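Local coordinates for probable transcriptional regulator, TetR family protein (Rhodococcus sp., PDB 3BJB) that probably binds regulatory DNA through a helix-turn-helix domain and acts as a TetR-family transcription factor, at residues K66-I78 with M120-D134. Residues are numbered along the deposited sequence; the frame is centred on the assembly and turned at random.
With SO4 (sulfate ion), chain L.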
loop_
_atom_site.group_PDB
_atom_site.type_symbol
_atom_site.label_atom_id
_atom_site.label_comp_id
_atom_site.label_asym_id
_atom_site.label_seq_id
_atom_site.Cartn_x
_atom_site.Cartn_y
_atom_site.Cartn_z
ATOM N N LYS B 66 13.566 8.861 -10.093
ATOM C CA LYS B 66 12.198 8.815 -10.525
ATOM C C LYS B 66 11.219 8.807 -9.360
ATOM O O LYS B 66 10.206 9.498 -9.426
ATOM C CB LYS B 66 11.991 7.607 -11.417
ATOM C CG LYS B 66 10.750 7.720 -12.207
ATOM C CD LYS B 66 10.814 6.835 -13.396
ATOM C CE LYS B 66 10.550 5.382 -13.038
ATOM N NZ LYS B 66 11.088 4.546 -14.133
ATOM N N THR B 67 11.509 8.021 -8.315
ATOM C CA THR B 67 10.623 7.937 -7.160
ATOM C C THR B 67 10.527 9.315 -6.475
ATOM O O THR B 67 9.460 9.678 -5.955
ATOM C CB THR B 67 10.981 6.785 -6.147
ATOM O OG1 THR B 67 12.335 6.901 -5.777
ATOM C CG2 THR B 67 10.807 5.385 -6.746
ATOM N N HIS B 68 11.604 10.100 -6.538
ATOM C CA HIS B 68 11.554 11.493 -6.056
ATOM C C HIS B 68 10.538 12.293 -6.854
ATOM O O HIS B 68 9.716 13.019 -6.291
ATOM C CB HIS B 68 12.903 12.230 -6.207
ATOM C CG HIS B 68 13.937 11.872 -5.184
ATOM N ND1 HIS B 68 14.698 10.722 -5.264
ATOM C CD2 HIS B 68 14.384 12.549 -4.097
ATOM C CE1 HIS B 68 15.549 10.692 -4.250
ATOM N NE2 HIS B 68 15.380 11.789 -3.529
ATOM N N LEU B 69 10.637 12.194 -8.174
ATOM C CA LEU B 69 9.795 12.970 -9.056
ATOM C C LEU B 69 8.326 12.652 -8.813
ATOM O O LEU B 69 7.531 13.566 -8.564
ATOM C CB LEU B 69 10.194 12.755 -10.502
ATOM C CG LEU B 69 9.258 13.254 -11.580
ATOM C CD1 LEU B 69 9.291 14.795 -11.658
ATOM C CD2 LEU B 69 9.708 12.607 -12.892
ATOM N N PHE B 70 7.964 11.366 -8.826
ATOM C CA PHE B 70 6.563 11.009 -8.596
ATOM C C PHE B 70 5.996 11.244 -7.188
ATOM O O PHE B 70 4.790 11.358 -7.008
ATOM C CB PHE B 70 6.279 9.626 -9.124
ATOM C CG PHE B 70 6.287 9.584 -10.575
ATOM C CD1 PHE B 70 5.243 10.134 -11.289
ATOM C CD2 PHE B 70 7.370 9.028 -11.259
ATOM C CE1 PHE B 70 5.259 10.120 -12.692
ATOM C CE2 PHE B 70 7.387 9.004 -12.655
ATOM C CZ PHE B 70 6.336 9.561 -13.364
ATOM N N VAL B 71 6.872 11.370 -6.209
ATOM C CA VAL B 71 6.475 11.816 -4.888
ATOM C C VAL B 71 6.128 13.296 -4.941
ATOM O O VAL B 71 5.107 13.714 -4.405
ATOM C CB VAL B 71 7.578 11.553 -3.866
ATOM C CG1 VAL B 71 7.360 12.405 -2.604
ATOM C CG2 VAL B 71 7.625 10.064 -3.528
ATOM N N ALA B 72 6.961 14.085 -5.610
ATOM C CA ALA B 72 6.662 15.498 -5.845
ATOM C C ALA B 72 5.402 15.663 -6.701
ATOM O O ALA B 72 4.679 16.633 -6.519
ATOM C CB ALA B 72 7.848 16.208 -6.503
ATOM N N VAL B 73 5.148 14.746 -7.645
ATOM C CA VAL B 73 3.923 14.825 -8.463
ATOM C C VAL B 73 2.725 14.619 -7.556
ATOM O O VAL B 73 1.791 15.396 -7.607
ATOM C CB VAL B 73 3.886 13.832 -9.662
ATOM C CG1 VAL B 73 2.468 13.606 -10.138
ATOM C CG2 VAL B 73 4.719 14.336 -10.823
HETATM N N MSE B 74 2.772 13.583 -6.720
HETATM C CA MSE B 74 1.759 13.317 -5.699
HETATM C C MSE B 74 1.455 14.532 -4.768
HETATM O O MSE B 74 0.302 14.891 -4.559
HETATM C CB MSE B 74 2.202 12.109 -4.891
HETATM C CG MSE B 74 1.368 11.830 -3.671
HETATM SE SE MSE B 74 -0.049 10.532 -3.986
HETATM C CE MSE B 74 -1.236 11.603 -5.111
ATOM N N VAL B 75 2.498 15.157 -4.227
ATOM C CA VAL B 75 2.376 16.338 -3.366
ATOM C C VAL B 75 1.664 17.487 -4.082
ATOM O O VAL B 75 0.751 18.124 -3.505
ATOM C CB VAL B 75 3.773 16.777 -2.836
ATOM C CG1 VAL B 75 3.780 18.214 -2.340
ATOM C CG2 VAL B 75 4.245 15.822 -1.757
ATOM N N ASP B 76 2.069 17.748 -5.330
ATOM C CA ASP B 76 1.373 18.717 -6.191
ATOM C C ASP B 76 -0.104 18.347 -6.404
ATOM O O ASP B 76 -0.971 19.222 -6.447
ATOM C CB ASP B 76 2.084 18.840 -7.546
ATOM C CG ASP B 76 1.326 19.731 -8.545
ATOM O OD1 ASP B 76 1.250 20.976 -8.341
ATOM O OD2 ASP B 76 0.824 19.167 -9.547
ATOM N N GLN B 77 -0.386 17.054 -6.506
ATOM C CA GLN B 77 -1.737 16.582 -6.815
ATOM C C GLN B 77 -2.640 16.539 -5.601
ATOM O O GLN B 77 -3.857 16.637 -5.714
ATOM C CB GLN B 77 -1.673 15.212 -7.482
ATOM C CG GLN B 77 -1.176 15.316 -8.901
ATOM C CD GLN B 77 -2.300 15.625 -9.831
ATOM O OE1 GLN B 77 -3.314 14.900 -9.846
ATOM N NE2 GLN B 77 -2.153 16.700 -10.613
ATOM N N ILE B 78 -2.025 16.371 -4.445
ATOM C CA ILE B 78 -2.710 16.474 -3.194
ATOM C C ILE B 78 -2.973 17.951 -2.920
ATOM O O ILE B 78 -4.049 18.303 -2.442
ATOM C CB ILE B 78 -1.906 15.814 -2.050
ATOM C CG1 ILE B 78 -2.105 14.297 -2.095
ATOM C CG2 ILE B 78 -2.325 16.396 -0.676
ATOM C CD1 ILE B 78 -1.074 13.516 -1.249
HETATM N N MSE B 120 1.930 7.065 -8.707
HETATM C CA MSE B 120 2.135 7.917 -7.553
HETATM C C MSE B 120 2.068 7.124 -6.277
HETATM O O MSE B 120 2.864 7.330 -5.378
HETATM C CB MSE B 120 1.130 9.053 -7.498
HETATM C CG MSE B 120 1.138 9.980 -8.713
HETATM SE SE MSE B 120 -0.149 11.466 -8.508
HETATM C CE MSE B 120 -1.828 10.473 -8.472
ATOM N N ILE B 121 1.080 6.246 -6.200
ATOM C CA ILE B 121 0.904 5.322 -5.110
ATOM C C ILE B 121 2.140 4.385 -4.995
ATOM O O ILE B 121 2.732 4.243 -3.911
ATOM C CB ILE B 121 -0.387 4.491 -5.324
ATOM C CG1 ILE B 121 -1.621 5.396 -5.540
ATOM C CG2 ILE B 121 -0.578 3.417 -4.236
ATOM C CD1 ILE B 121 -2.229 5.986 -4.303
ATOM N N GLN B 122 2.563 3.755 -6.087
ATOM C CA GLN B 122 3.687 2.837 -5.917
ATOM C C GLN B 122 4.882 3.577 -5.465
ATOM O O GLN B 122 5.585 3.104 -4.591
ATOM C CB GLN B 122 4.016 2.029 -7.143
ATOM C CG GLN B 122 3.042 0.940 -7.331
ATOM C CD GLN B 122 3.226 0.233 -8.667
ATOM O OE1 GLN B 122 4.354 0.166 -9.218
ATOM N NE2 GLN B 122 2.119 -0.312 -9.198
ATOM N N SER B 123 5.091 4.763 -6.018
ATOM C CA SER B 123 6.205 5.612 -5.615
ATOM C C SER B 123 6.208 5.945 -4.140
ATOM O O SER B 123 7.233 5.882 -3.512
ATOM C CB SER B 123 6.224 6.884 -6.452
ATOM O OG SER B 123 6.960 6.669 -7.635
ATOM N N THR B 124 5.058 6.268 -3.583
ATOM C CA THR B 124 4.917 6.603 -2.143
ATOM C C THR B 124 5.030 5.389 -1.193
ATOM O O THR B 124 5.421 5.517 -0.035
ATOM C CB THR B 124 3.601 7.365 -1.957
ATOM O OG1 THR B 124 3.757 8.657 -2.556
ATOM C CG2 THR B 124 3.204 7.499 -0.489
ATOM N N SER B 125 4.713 4.210 -1.716
ATOM C CA SER B 125 4.943 2.962 -1.004
ATOM C C SER B 125 6.428 2.664 -0.870
ATOM O O SER B 125 6.897 2.461 0.231
ATOM C CB SER B 125 4.238 1.806 -1.694
ATOM O OG SER B 125 2.850 1.986 -1.601
ATOM N N THR B 126 7.166 2.648 -1.969
ATOM C CA THR B 126 8.586 2.319 -1.918
ATOM C C THR B 126 9.492 3.447 -1.366
ATOM O O THR B 126 10.664 3.214 -1.141
ATOM C CB THR B 126 9.137 1.880 -3.323
ATOM O OG1 THR B 126 9.125 2.991 -4.233
ATOM C CG2 THR B 126 8.314 0.738 -3.923
ATOM N N ALA B 127 8.977 4.651 -1.131
ATOM C CA ALA B 127 9.859 5.794 -0.877
ATOM C C ALA B 127 10.304 5.973 0.559
ATOM O O ALA B 127 9.628 6.606 1.348
ATOM C CB ALA B 127 9.233 7.091 -1.382
ATOM N N ASN B 128 11.482 5.471 0.892
ATOM C CA ASN B 128 11.994 5.719 2.221
ATOM C C ASN B 128 12.074 7.210 2.529
ATOM O O ASN B 128 12.525 8.018 1.705
ATOM C CB ASN B 128 13.324 5.033 2.464
ATOM C CG ASN B 128 13.620 4.907 3.931
ATOM O OD1 ASN B 128 13.893 5.901 4.610
ATOM N ND2 ASN B 128 13.532 3.686 4.446
ATOM N N VAL B 129 11.612 7.551 3.729
ATOM C CA VAL B 129 11.389 8.943 4.126
ATOM C C VAL B 129 12.712 9.669 4.432
ATOM O O VAL B 129 12.867 10.877 4.158
ATOM C CB VAL B 129 10.323 9.034 5.285
ATOM C CG1 VAL B 129 10.544 7.938 6.358
ATOM C CG2 VAL B 129 10.250 10.462 5.905
ATOM N N ALA B 130 13.676 8.920 4.964
ATOM C CA ALA B 130 15.003 9.459 5.202
ATOM C C ALA B 130 15.706 9.816 3.891
ATOM O O ALA B 130 16.469 10.789 3.844
ATOM C CB ALA B 130 15.840 8.483 6.025
ATOM N N SER B 131 15.439 9.038 2.838
ATOM C CA SER B 131 16.108 9.219 1.537
ATOM C C SER B 131 15.436 10.235 0.608
ATOM O O SER B 131 16.124 10.981 -0.103
ATOM C CB SER B 131 16.301 7.878 0.812
ATOM O OG SER B 131 15.484 6.867 1.361
ATOM N N VAL B 132 14.104 10.242 0.600
ATOM C CA VAL B 132 13.350 11.211 -0.181
ATOM C C VAL B 132 12.445 11.977 0.766
ATOM O O VAL B 132 11.416 11.459 1.205
ATOM C CB VAL B 132 12.629 10.584 -1.423
ATOM C CG1 VAL B 132 12.650 9.058 -1.392
ATOM C CG2 VAL B 132 11.212 11.154 -1.618
ATOM N N PRO B 133 12.867 13.208 1.117
ATOM C CA PRO B 133 12.296 14.042 2.172
ATOM C C PRO B 133 10.974 14.703 1.801
ATOM O O PRO B 133 10.414 15.433 2.615
ATOM C CB PRO B 133 13.371 15.124 2.386
ATOM C CG PRO B 133 14.560 14.696 1.576
ATOM C CD PRO B 133 13.993 13.892 0.460
ATOM N N ASP B 134 10.499 14.475 0.581
ATOM C CA ASP B 134 9.172 14.909 0.178
ATOM C C ASP B 134 8.165 13.829 0.577
ATOM O O ASP B 134 6.949 14.045 0.506
ATOM C CB ASP B 134 9.098 15.090 -1.350
ATOM C CG ASP B 134 9.294 16.534 -1.812
ATOM O OD1 ASP B 134 9.285 17.461 -0.967
ATOM O OD2 ASP B 134 9.440 16.739 -3.046
HETATM S S SO4 L . 13.624 4.312 -9.407
HETATM O O1 SO4 L . 12.548 3.432 -8.942
HETATM O O2 SO4 L . 13.622 5.528 -8.586
HETATM O O3 SO4 L . 14.916 3.619 -9.292
HETATM O O4 SO4 L . 13.401 4.634 -10.820
#
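Met120, a selenomethionine, packs as a knob into a hole formed by Phe70, Val73, Met74 and Gln77 on helix 66-86. The extended chi2 (-178°) carries SE out to Met74 CE, 3.6 Å away, and the two side chains cross at about a right angle; the bend at chi3 turns only the CE methyl. The same SE also meets Val73 CG1 at 3.8 Å, while the CG of Gln77 closes the hole. One turn back, Val71 splits its branches between two parts of the partner: CG2 lies 4.0 Å from Ala127 CB, and CG1 faces CB of Asp134 and CG2 of Val132, where the loop after helix 114-126 folds back against helix 66-86. In this loop Val132 CB sits over one face of the His68 ring in a CH-pi contact, 3.9 Å from the ring centroid, and Ser65 OG bonds His68 ND1. With an alanine here, Val132 would probably lose the ring it packs on, and Ser65 OG its ND1 partner. Helix 66-86 joins the N-terminal region, which carries the predicted helix-turn-helix motif, to the C-terminal domain, segments 66-78 and 120-126 crossing at -116°. No hydrogen bond spans the two segments, so shape and apolar burial probably hold this junction together.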